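Local coordinates for ABC transporter sugar binding protein (Xanthomonas axonopodis pv. citri, PDB 3UOR), which probably binds maltose or related sugars in the periplasm and delivers them to an ABC transporter, at residues D101-V110 with I307-W318; F122-L130 with L365-K373. All blocks are in the same frame, centred on the assembly; numbering follows the deposited sequence.

Contact 1. Residues D101-V110 with I307-W318; sequences DTLEPMQPYV and IFKSSQHKDASW
Tyr109 and Trp318 meet where helices 107-111 and 314-324 come together, and the touch is made by a methylene more than by ring on ring. Tyr109 CB lies 3.6 Å from the centroid of the Trp318 six-membered ring and 13° off its normal, a CH-pi contact over the face. The phenol ring itself is slid off the indole, the planes near parallel. With CG anti to its carbonyl carbon (chi1 -63°), the tyrosine runs past Trp318 CB toward Lys314, crossing that side chain at about a right angle. Met106 SD comes obliquely to the same indole, 4.2 Å from Trp318 CZ3, as a Met-aromatic contact, while its CE methyl packs on Ile307.

Polar bonds line the other end. Glu104 N donates to Ile307 O (2.9 Å) and Lys309 N to Thr102 O (3.0 Å), on either side of a single bridge between Leu103 and Phe308. The extended chain of Lys314 brings NZ to Glu104 OE1 at 2.8 Å, from above the carboxylate plane, and NZ also donates to Lys309 O. Lys309 holds CG between its backbone N and carbonyl carbon (chi1 73°), and a bend at chi3 helps take NZ to the syn side of Asp101 OD1, 2.8 Å away.

Lys314 NZ thus has two oxygen partners, one on each segment, which fixes where the lysine ends. One salt bridge, Asp101-Lys309, is peripheral; the other, Glu104-Lys314, is set within the contact, beside the apolar residues. Together they join the turn following strand 303-307 to the 101-110 segment, and Glu104 is probably kept ionised by Lys314.

Contact 2. Residues F122-L130 with L365-K373; sequences FPGVWDTNL and LERVKATPK
The Phe122 ring carries Leu365 CB on one face, 3.6 Å from the ring centroid and 8° off the normal, so this CH-pi contact is nearly central. Leu365 CD1 extends the cover to Phe122 CE2. At the ring edge stands the carboxylate of Glu366, its plane turned 85° from the ring, with OE2 3.4 Å from Phe122 CE1; that oxygen's stronger partner is Arg344, by a salt bridge. Trp347 also meets the phenylalanine, the two rings steeply inclined. Phe122 CG sits anti to the carbonyl carbon, which takes the ring out from the N-cap of helix 123-127 to the loop.

Further along, Gly124 brings its backbone against the loop: its CA is 3.2 Å from Val368 O, with an angle of 168° at the hydrogen, a close and nearly straight CA-H...O contact. Water 3 takes the Gly124 N-H and donates to Leu365 O and Val368 O, tying the helix's first turn to two loop carbonyls. Val125 CG2 touches Val368 CG2, and the Ala370 methyl packs against Thr128 CG2 at 3.5 Å.

Lys373, bent at chi2 and chi4, curls its ammonium back to Leu130 O (2.7 Å), tilted from the carbonyl plane. The same NZ makes a weak salt bridge to Asp127 OD1 at 3.3 Å, while Asp127 OD2 accepts from water 4, which also takes the Ala370 N-H.

The loop between helices 359-364 and 377-394 is thus laid along helix 123-127. Apolar packing serves the start of the helix, and a lysine holds the type I turn at Asp127-Leu130. In between, one water links Gly124 N to two loop carbonyls, the other the Asp127 carboxylate to Ala370 N, without strand-like pairing; the ammonium probably helps stabilise the Asp127 carboxylate's negative charge.

In the fold
Contact 1 lies about 24 Å from the centre of the chain and contact 2 about 10 Å (centre to centre), yet both are only partly buried. They use successive helices, 107-111 and 123-127, which touch where Val110 CG2 meets Trp126 CH2 at 4.1 Å. Strand 134-150 backs both, through Leu135 and Tyr136 for contact 1 and Pro139, Val142 and Thr144 for contact 2. Both use bridging waters, but only contact 1 has direct backbone-to-backbone hydrogen bonds across it, with two short salt bridges; contact 2 has a lysine-to-carbonyl bond and one weak salt bridge. Both are long-range, and their segments alternate along the chain.

Contact 1. Residues D101-V110 with I307-W318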
loop_
_atom_site.group_PDB
_atom_site.type_symbol
_atom_site.label_atom_id
_atom_site.label_comp_id
_atom_site.label_asym_id
_atom_site.label_seq_id
_atom_site.Cartn_x
_atom_site.Cartn_y
_atom_site.Cartn_z
ATOM N N ASP A 101 17.518 15.644 -3.390
ATOM C CA ASP A 101 18.821 15.345 -2.785
ATOM C C ASP A 101 18.863 15.528 -1.255
ATOM O O ASP A 101 19.850 16.012 -0.706
ATOM C CB ASP A 101 19.938 16.161 -3.464
ATOM C CG ASP A 101 21.338 15.694 -3.067
ATOM O OD1 ASP A 101 21.548 14.468 -2.912
ATOM O OD2 ASP A 101 22.235 16.557 -2.916
ATOM N N THR A 102 17.812 15.117 -0.558
ATOM C CA THR A 102 17.808 15.208 0.900
ATOM C C THR A 102 18.105 13.868 1.565
ATOM O O THR A 102 18.233 13.779 2.794
ATOM C CB THR A 102 16.440 15.657 1.425
ATOM O OG1 THR A 102 15.452 14.659 1.099
ATOM C CG2 THR A 102 16.051 17.002 0.819
ATOM N N LEU A 103 18.180 12.809 0.775
ATOM C CA LEU A 103 18.173 11.483 1.380
ATOM C C LEU A 103 19.543 10.826 1.296
ATOM O O LEU A 103 20.181 10.825 0.238
ATOM C CB LEU A 103 17.135 10.579 0.714
ATOM C CG LEU A 103 15.662 10.964 0.812
ATOM C CD1 LEU A 103 14.808 9.925 0.104
ATOM C CD2 LEU A 103 15.232 11.111 2.262
ATOM N N GLU A 104 19.975 10.251 2.411
ATOM C CA GLU A 104 21.245 9.551 2.460
ATOM C C GLU A 104 21.145 8.234 1.704
ATOM O O GLU A 104 20.250 7.434 1.983
ATOM C CB GLU A 104 21.606 9.267 3.914
ATOM C CG GLU A 104 22.864 8.445 4.082
ATOM C CD GLU A 104 24.127 9.284 3.944
ATOM O OE1 GLU A 104 24.025 10.525 3.829
ATOM O OE2 GLU A 104 25.219 8.692 3.962
ATOM N N PRO A 105 22.064 7.991 0.754
ATOM C CA PRO A 105 22.087 6.681 0.088
ATOM C C PRO A 105 22.262 5.576 1.122
ATOM O O PRO A 105 23.123 5.686 1.989
ATOM C CB PRO A 105 23.327 6.757 -0.804
ATOM C CG PRO A 105 23.543 8.256 -1.020
ATOM C CD PRO A 105 23.135 8.883 0.278
ATOM N N MET A 106 21.458 4.525 1.025
ATOM C CA MET A 106 21.408 3.516 2.059
ATOM C C MET A 106 22.230 2.281 1.745
ATOM O O MET A 106 22.501 1.488 2.636
ATOM C CB MET A 106 19.968 3.090 2.314
ATOM C CG MET A 106 19.143 4.119 3.044
ATOM S SD MET A 106 19.701 4.263 4.743
ATOM C CE MET A 106 20.575 5.769 4.571
ATOM N N GLN A 107 22.612 2.098 0.492
ATOM C CA GLN A 107 23.266 0.849 0.110
ATOM C C GLN A 107 24.555 0.564 0.892
ATOM O O GLN A 107 24.803 -0.574 1.257
ATOM C CB GLN A 107 23.500 0.765 -1.403
ATOM C CG GLN A 107 24.059 -0.585 -1.862
ATOM C CD GLN A 107 23.307 -1.791 -1.290
ATOM O OE1 GLN A 107 22.092 -1.745 -1.078
ATOM N NE2 GLN A 107 24.033 -2.882 -1.046
ATOM N N PRO A 108 25.375 1.598 1.164
ATOM C CA PRO A 108 26.584 1.382 1.968
ATOM C C PRO A 108 26.294 0.855 3.383
ATOM O O PRO A 108 27.083 0.076 3.918
ATOM C CB PRO A 108 27.220 2.777 2.031
ATOM C CG PRO A 108 26.720 3.460 0.809
ATOM C CD PRO A 108 25.313 2.963 0.620
ATOM N N TYR A 109 25.181 1.268 3.979
ATOM C CA TYR A 109 24.817 0.774 5.305
ATOM C C TYR A 109 24.251 -0.633 5.204
ATOM O O TYR A 109 24.523 -1.488 6.038
ATOM C CB TYR A 109 23.813 1.710 5.986
ATOM C CG TYR A 109 24.351 3.100 6.235
ATOM C CD1 TYR A 109 25.017 3.410 7.416
ATOM C CD2 TYR A 109 24.204 4.104 5.283
ATOM C CE1 TYR A 109 25.525 4.690 7.641
ATOM C CE2 TYR A 109 24.703 5.388 5.502
ATOM C CZ TYR A 109 25.360 5.669 6.683
ATOM O OH TYR A 109 25.854 6.935 6.901
ATOM N N VAL A 110 23.453 -0.879 4.173
ATOM C CA VAL A 110 22.812 -2.179 4.043
ATOM C C VAL A 110 23.901 -3.232 3.826
ATOM O O VAL A 110 23.841 -4.336 4.368
ATOM C CB VAL A 110 21.797 -2.206 2.874
ATOM C CG1 VAL A 110 21.379 -3.636 2.587
ATOM C CG2 VAL A 110 20.572 -1.321 3.198
ATOM N N ILE A 307 17.360 8.175 6.336
ATOM C CA ILE A 307 18.245 9.046 7.090
ATOM C C ILE A 307 18.416 10.298 6.228
ATOM O O ILE A 307 18.781 10.207 5.048
ATOM C CB ILE A 307 19.611 8.371 7.333
ATOM C CG1 ILE A 307 19.443 7.059 8.111
ATOM C CG2 ILE A 307 20.563 9.310 8.067
ATOM C CD1 ILE A 307 20.767 6.359 8.422
ATOM N N PHE A 308 18.105 11.464 6.776
ATOM C CA PHE A 308 18.344 12.689 6.017
ATOM C C PHE A 308 19.841 12.987 5.986
ATOM O O PHE A 308 20.538 12.813 6.990
ATOM C CB PHE A 308 17.562 13.855 6.599
ATOM C CG PHE A 308 16.088 13.758 6.359
ATOM C CD1 PHE A 308 15.212 13.557 7.411
ATOM C CD2 PHE A 308 15.585 13.831 5.080
ATOM C CE1 PHE A 308 13.850 13.456 7.194
ATOM C CE2 PHE A 308 14.219 13.727 4.843
ATOM C CZ PHE A 308 13.352 13.540 5.905
ATOM N N LYS A 309 20.348 13.415 4.836
ATOM C CA LYS A 309 21.794 13.539 4.696
ATOM C C LYS A 309 22.381 14.749 5.418
ATOM O O LYS A 309 23.601 14.879 5.524
ATOM C CB LYS A 309 22.244 13.440 3.231
ATOM C CG LYS A 309 21.936 14.616 2.374
ATOM C CD LYS A 309 21.928 14.213 0.912
ATOM C CE LYS A 309 23.285 13.747 0.440
ATOM N NZ LYS A 309 23.211 13.325 -0.993
ATOM N N SER A 310 21.517 15.607 5.953
ATOM C CA SER A 310 21.960 16.711 6.814
ATOM C C SER A 310 22.203 16.295 8.277
ATOM O O SER A 310 22.648 17.105 9.090
ATOM C CB SER A 310 20.958 17.870 6.766
ATOM O OG SER A 310 19.666 17.463 7.197
ATOM N N SER A 311 21.906 15.040 8.610
ATOM C CA SER A 311 22.054 14.536 9.976
ATOM C C SER A 311 23.511 14.467 10.406
ATOM O O SER A 311 24.380 14.136 9.600
ATOM C CB SER A 311 21.446 13.139 10.067
ATOM O OG SER A 311 22.005 12.388 11.134
ATOM N N GLN A 312 23.774 14.748 11.682
ATOM C CA GLN A 312 25.135 14.667 12.225
ATOM C C GLN A 312 25.464 13.265 12.741
ATOM O O GLN A 312 26.624 12.860 12.777
ATOM C CB GLN A 312 25.324 15.664 13.374
ATOM C CG GLN A 312 24.763 17.053 13.123
ATOM C CD GLN A 312 25.465 17.777 11.986
ATOM O OE1 GLN A 312 26.587 17.437 11.616
ATOM N NE2 GLN A 312 24.800 18.785 11.428
ATOM N N HIS A 313 24.439 12.533 13.162
ATOM C CA HIS A 313 24.638 11.211 13.737
ATOM C C HIS A 313 24.038 10.162 12.826
ATOM O O HIS A 313 22.970 9.617 13.111
ATOM C CB HIS A 313 23.975 11.127 15.108
ATOM C CG HIS A 313 23.992 12.416 15.862
ATOM N ND1 HIS A 313 25.061 12.809 16.639
ATOM C CD2 HIS A 313 23.075 13.410 15.948
ATOM C CE1 HIS A 313 24.799 13.988 17.174
ATOM N NE2 HIS A 313 23.602 14.376 16.770
ATOM N N LYS A 314 24.722 9.878 11.728
ATOM C CA LYS A 314 24.195 8.930 10.764
ATOM C C LYS A 314 24.331 7.497 11.255
ATOM O O LYS A 314 23.449 6.670 11.030
ATOM C CB LYS A 314 24.834 9.142 9.393
ATOM C CG LYS A 314 24.301 10.401 8.743
ATOM C CD LYS A 314 24.992 10.753 7.441
ATOM C CE LYS A 314 24.528 12.132 6.976
ATOM N NZ LYS A 314 24.970 12.460 5.599
ATOM N N ASP A 315 25.411 7.208 11.969
ATOM C CA ASP A 315 25.656 5.845 12.412
ATOM C C ASP A 315 24.734 5.436 13.557
ATOM O O ASP A 315 24.318 4.278 13.632
ATOM C CB ASP A 315 27.131 5.660 12.789
ATOM C CG ASP A 315 28.075 6.124 11.688
ATOM O OD1 ASP A 315 27.930 5.649 10.534
ATOM O OD2 ASP A 315 28.950 6.973 11.976
ATOM N N ALA A 316 24.425 6.371 14.456
ATOM C CA ALA A 316 23.465 6.095 15.524
ATOM C C ALA A 316 22.129 5.910 14.844
ATOM O O ALA A 316 21.361 5.010 15.177
ATOM C CB ALA A 316 23.391 7.252 16.514
ATOM N N SER A 317 21.870 6.777 13.871
ATOM C CA SER A 317 20.634 6.757 13.108
ATOM C C SER A 317 20.458 5.422 12.404
ATOM O O SER A 317 19.382 4.841 12.452
ATOM C CB SER A 317 20.620 7.902 12.096
ATOM O OG SER A 317 20.371 9.133 12.751
ATOM N N TRP A 318 21.519 4.930 11.767
ATOM C CA TRP A 318 21.437 3.641 11.114
ATOM C C TRP A 318 21.109 2.532 12.111
ATOM O O TRP A 318 20.323 1.643 11.813
ATOM C CB TRP A 318 22.726 3.285 10.388
ATOM C CG TRP A 318 22.685 1.852 9.989
ATOM C CD1 TRP A 318 23.395 0.821 10.534
ATOM C CD2 TRP A 318 21.828 1.269 9.000
ATOM N NE1 TRP A 318 23.051 -0.369 9.922
ATOM C CE2 TRP A 318 22.094 -0.116 8.977
ATOM C CE3 TRP A 318 20.876 1.789 8.115
ATOM C CZ2 TRP A 318 21.441 -0.986 8.104
ATOM C CZ3 TRP A 318 20.229 0.926 7.255
ATOM C CH2 TRP A 318 20.515 -0.448 7.255
HETATM O O HOH W 1 19.245 16.352 4.366
HETATM O O HOH W 2 17.832 7.394 3.348
#

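Contact 2. Residues F122-L130 with L365-K373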
loop_
_atom_site.group_PDB
_atom_site.type_symbol
_atom_site.label_atom_id
_atom_site.label_comp_id
_atom_site.label_asym_id
_atom_site.label_seq_id
_atom_site.Cartn_x
_atom_site.Cartn_y
_atom_site.Cartn_z
ATOM N N PHE A 122 10.682 -8.655 0.473
ATOM C CA PHE A 122 9.853 -8.908 -0.701
ATOM C C PHE A 122 10.330 -7.985 -1.827
ATOM O O PHE A 122 10.575 -6.803 -1.601
ATOM C CB PHE A 122 8.374 -8.733 -0.367
ATOM C CG PHE A 122 7.904 -9.638 0.744
ATOM C CD1 PHE A 122 7.782 -11.001 0.534
ATOM C CD2 PHE A 122 7.592 -9.125 1.993
ATOM C CE1 PHE A 122 7.343 -11.850 1.547
ATOM C CE2 PHE A 122 7.160 -9.962 3.017
ATOM C CZ PHE A 122 7.050 -11.336 2.795
ATOM N N PRO A 123 10.526 -8.541 -3.028
ATOM C CA PRO A 123 11.227 -7.773 -4.069
ATOM C C PRO A 123 10.464 -6.511 -4.489
ATOM O O PRO A 123 11.091 -5.474 -4.638
ATOM C CB PRO A 123 11.362 -8.774 -5.230
ATOM C CG PRO A 123 10.299 -9.815 -4.963
ATOM C CD PRO A 123 10.196 -9.909 -3.459
ATOM N N GLY A 124 9.143 -6.593 -4.654
ATOM C CA GLY A 124 8.356 -5.425 -4.991
ATOM C C GLY A 124 8.422 -4.378 -3.884
ATOM O O GLY A 124 8.370 -3.184 -4.143
ATOM N N VAL A 125 8.546 -4.822 -2.640
ATOM C CA VAL A 125 8.683 -3.892 -1.516
ATOM C C VAL A 125 10.066 -3.217 -1.490
ATOM O O VAL A 125 10.170 -2.006 -1.314
ATOM C CB VAL A 125 8.417 -4.610 -0.192
ATOM C CG1 VAL A 125 8.670 -3.684 0.981
ATOM C CG2 VAL A 125 6.970 -5.137 -0.171
ATOM N N TRP A 126 11.129 -3.990 -1.689
ATOM C CA TRP A 126 12.476 -3.417 -1.758
ATOM C C TRP A 126 12.531 -2.418 -2.904
ATOM O O TRP A 126 13.134 -1.361 -2.809
ATOM C CB TRP A 126 13.514 -4.511 -2.021
ATOM C CG TRP A 126 14.922 -4.040 -1.769
ATOM C CD1 TRP A 126 15.869 -3.738 -2.704
ATOM C CD2 TRP A 126 15.537 -3.817 -0.493
ATOM N NE1 TRP A 126 17.033 -3.348 -2.088
ATOM C CE2 TRP A 126 16.851 -3.379 -0.732
ATOM C CE3 TRP A 126 15.094 -3.932 0.828
ATOM C CZ2 TRP A 126 17.736 -3.060 0.301
ATOM C CZ3 TRP A 126 15.977 -3.616 1.859
ATOM C CH2 TRP A 126 17.279 -3.188 1.587
ATOM N N ASP A 127 11.906 -2.777 -4.014
ATOM C CA ASP A 127 11.982 -1.962 -5.222
ATOM C C ASP A 127 11.435 -0.543 -5.003
ATOM O O ASP A 127 11.924 0.401 -5.615
ATOM C CB ASP A 127 11.280 -2.678 -6.391
ATOM C CG ASP A 127 11.402 -1.927 -7.700
ATOM O OD1 ASP A 127 12.531 -1.552 -8.077
ATOM O OD2 ASP A 127 10.364 -1.720 -8.369
ATOM N N THR A 128 10.457 -0.377 -4.110
ATOM C CA THR A 128 9.912 0.960 -3.850
ATOM C C THR A 128 10.949 1.920 -3.254
ATOM O O THR A 128 10.751 3.127 -3.284
ATOM C CB THR A 128 8.667 0.951 -2.927
ATOM O OG1 THR A 128 9.032 0.540 -1.604
ATOM C CG2 THR A 128 7.591 0.006 -3.450
ATOM N N ASN A 129 12.049 1.402 -2.710
ATOM C CA ASN A 129 13.054 2.293 -2.125
ATOM C C ASN A 129 14.179 2.628 -3.087
ATOM O O ASN A 129 15.119 3.328 -2.735
ATOM C CB ASN A 129 13.631 1.705 -0.841
ATOM C CG ASN A 129 12.666 1.787 0.308
ATOM O OD1 ASN A 129 12.960 2.396 1.327
ATOM N ND2 ASN A 129 11.503 1.190 0.148
ATOM N N LEU A 130 14.095 2.102 -4.300
ATOM C CA LEU A 130 15.141 2.343 -5.284
ATOM C C LEU A 130 14.705 3.458 -6.219
ATOM O O LEU A 130 13.634 3.403 -6.824
ATOM C CB LEU A 130 15.430 1.073 -6.076
ATOM C CG LEU A 130 16.240 0.027 -5.316
ATOM C CD1 LEU A 130 16.224 -1.305 -6.057
ATOM C CD2 LEU A 130 17.661 0.543 -5.141
ATOM N N LEU A 365 2.350 -10.405 -0.597
ATOM C CA LEU A 365 3.581 -9.629 -0.549
ATOM C C LEU A 365 4.630 -10.171 -1.509
ATOM O O LEU A 365 5.519 -9.429 -1.937
ATOM C CB LEU A 365 4.150 -9.545 0.873
ATOM C CG LEU A 365 3.262 -8.705 1.794
ATOM C CD1 LEU A 365 3.933 -8.480 3.135
ATOM C CD2 LEU A 365 2.986 -7.389 1.141
ATOM N N GLU A 366 4.521 -11.445 -1.880
ATOM C CA GLU A 366 5.509 -12.007 -2.813
ATOM C C GLU A 366 5.307 -11.437 -4.204
ATOM O O GLU A 366 6.179 -11.575 -5.051
ATOM C CB GLU A 366 5.402 -13.536 -2.894
ATOM C CG GLU A 366 5.854 -14.278 -1.648
ATOM C CD GLU A 366 7.364 -14.223 -1.429
ATOM O OE1 GLU A 366 8.091 -13.719 -2.320
ATOM O OE2 GLU A 366 7.823 -14.687 -0.353
ATOM N N ARG A 367 4.149 -10.810 -4.440
ATOM C CA ARG A 367 3.781 -10.397 -5.785
ATOM C C ARG A 367 3.553 -8.879 -5.947
ATOM O O ARG A 367 3.366 -8.393 -7.071
ATOM C CB ARG A 367 2.531 -11.180 -6.247
ATOM C CG ARG A 367 2.757 -12.711 -6.368
ATOM C CD ARG A 367 1.469 -13.428 -6.829
ATOM N NE ARG A 367 0.390 -13.305 -5.841
ATOM C CZ ARG A 367 0.245 -14.124 -4.800
ATOM N NH1 ARG A 367 1.114 -15.122 -4.619
ATOM N NH2 ARG A 367 -0.759 -13.956 -3.941
ATOM N N VAL A 368 3.572 -8.132 -4.841
ATOM C CA VAL A 368 3.301 -6.700 -4.918
ATOM C C VAL A 368 4.332 -6.022 -5.811
ATOM O O VAL A 368 5.465 -6.481 -5.906
ATOM C CB VAL A 368 3.216 -6.023 -3.527
ATOM C CG1 VAL A 368 2.042 -6.588 -2.747
ATOM C CG2 VAL A 368 4.519 -6.195 -2.776
ATOM N N LYS A 369 3.913 -4.949 -6.484
ATOM C CA LYS A 369 4.735 -4.226 -7.465
ATOM C C LYS A 369 4.746 -2.759 -7.105
ATOM O O LYS A 369 3.695 -2.220 -6.748
ATOM C CB LYS A 369 4.131 -4.301 -8.886
ATOM C CG LYS A 369 4.317 -5.586 -9.679
ATOM C CD LYS A 369 3.730 -5.418 -11.111
ATOM C CE LYS A 369 3.583 -6.768 -11.851
ATOM N NZ LYS A 369 2.832 -6.715 -13.169
ATOM N N ALA A 370 5.900 -2.107 -7.273
ATOM C CA ALA A 370 6.012 -0.668 -7.059
ATOM C C ALA A 370 5.303 0.108 -8.179
ATOM O O ALA A 370 5.297 -0.318 -9.335
ATOM C CB ALA A 370 7.475 -0.258 -6.981
ATOM N N THR A 371 4.697 1.237 -7.828
ATOM C CA THR A 371 4.102 2.149 -8.824
ATOM C C THR A 371 5.231 2.959 -9.448
ATOM O O THR A 371 6.315 3.053 -8.853
ATOM C CB THR A 371 3.103 3.098 -8.149
ATOM O OG1 THR A 371 3.585 3.439 -6.835
ATOM C CG2 THR A 371 1.762 2.430 -7.997
ATOM N N PRO A 372 5.000 3.557 -10.640
ATOM C CA PRO A 372 6.079 4.306 -11.295
ATOM C C PRO A 372 6.669 5.345 -10.350
ATOM O O PRO A 372 5.920 5.978 -9.643
ATOM C CB PRO A 372 5.374 4.954 -12.491
ATOM C CG PRO A 372 4.298 3.964 -12.824
ATOM C CD PRO A 372 3.795 3.494 -11.489
ATOM N N LYS A 373 7.991 5.481 -10.306
ATOM C CA LYS A 373 8.622 6.311 -9.285
ATOM C C LYS A 373 8.800 7.761 -9.718
ATOM O O LYS A 373 9.921 8.261 -9.789
ATOM C CB LYS A 373 9.972 5.736 -8.852
ATOM C CG LYS A 373 9.885 4.504 -7.977
ATOM C CD LYS A 373 10.352 3.312 -8.777
ATOM C CE LYS A 373 10.847 2.195 -7.892
ATOM N NZ LYS A 373 12.157 1.748 -8.430
HETATM O O HOH W 3 7.035 -8.389 -4.172
HETATM O O HOH W 4 8.188 -3.462 -8.363
#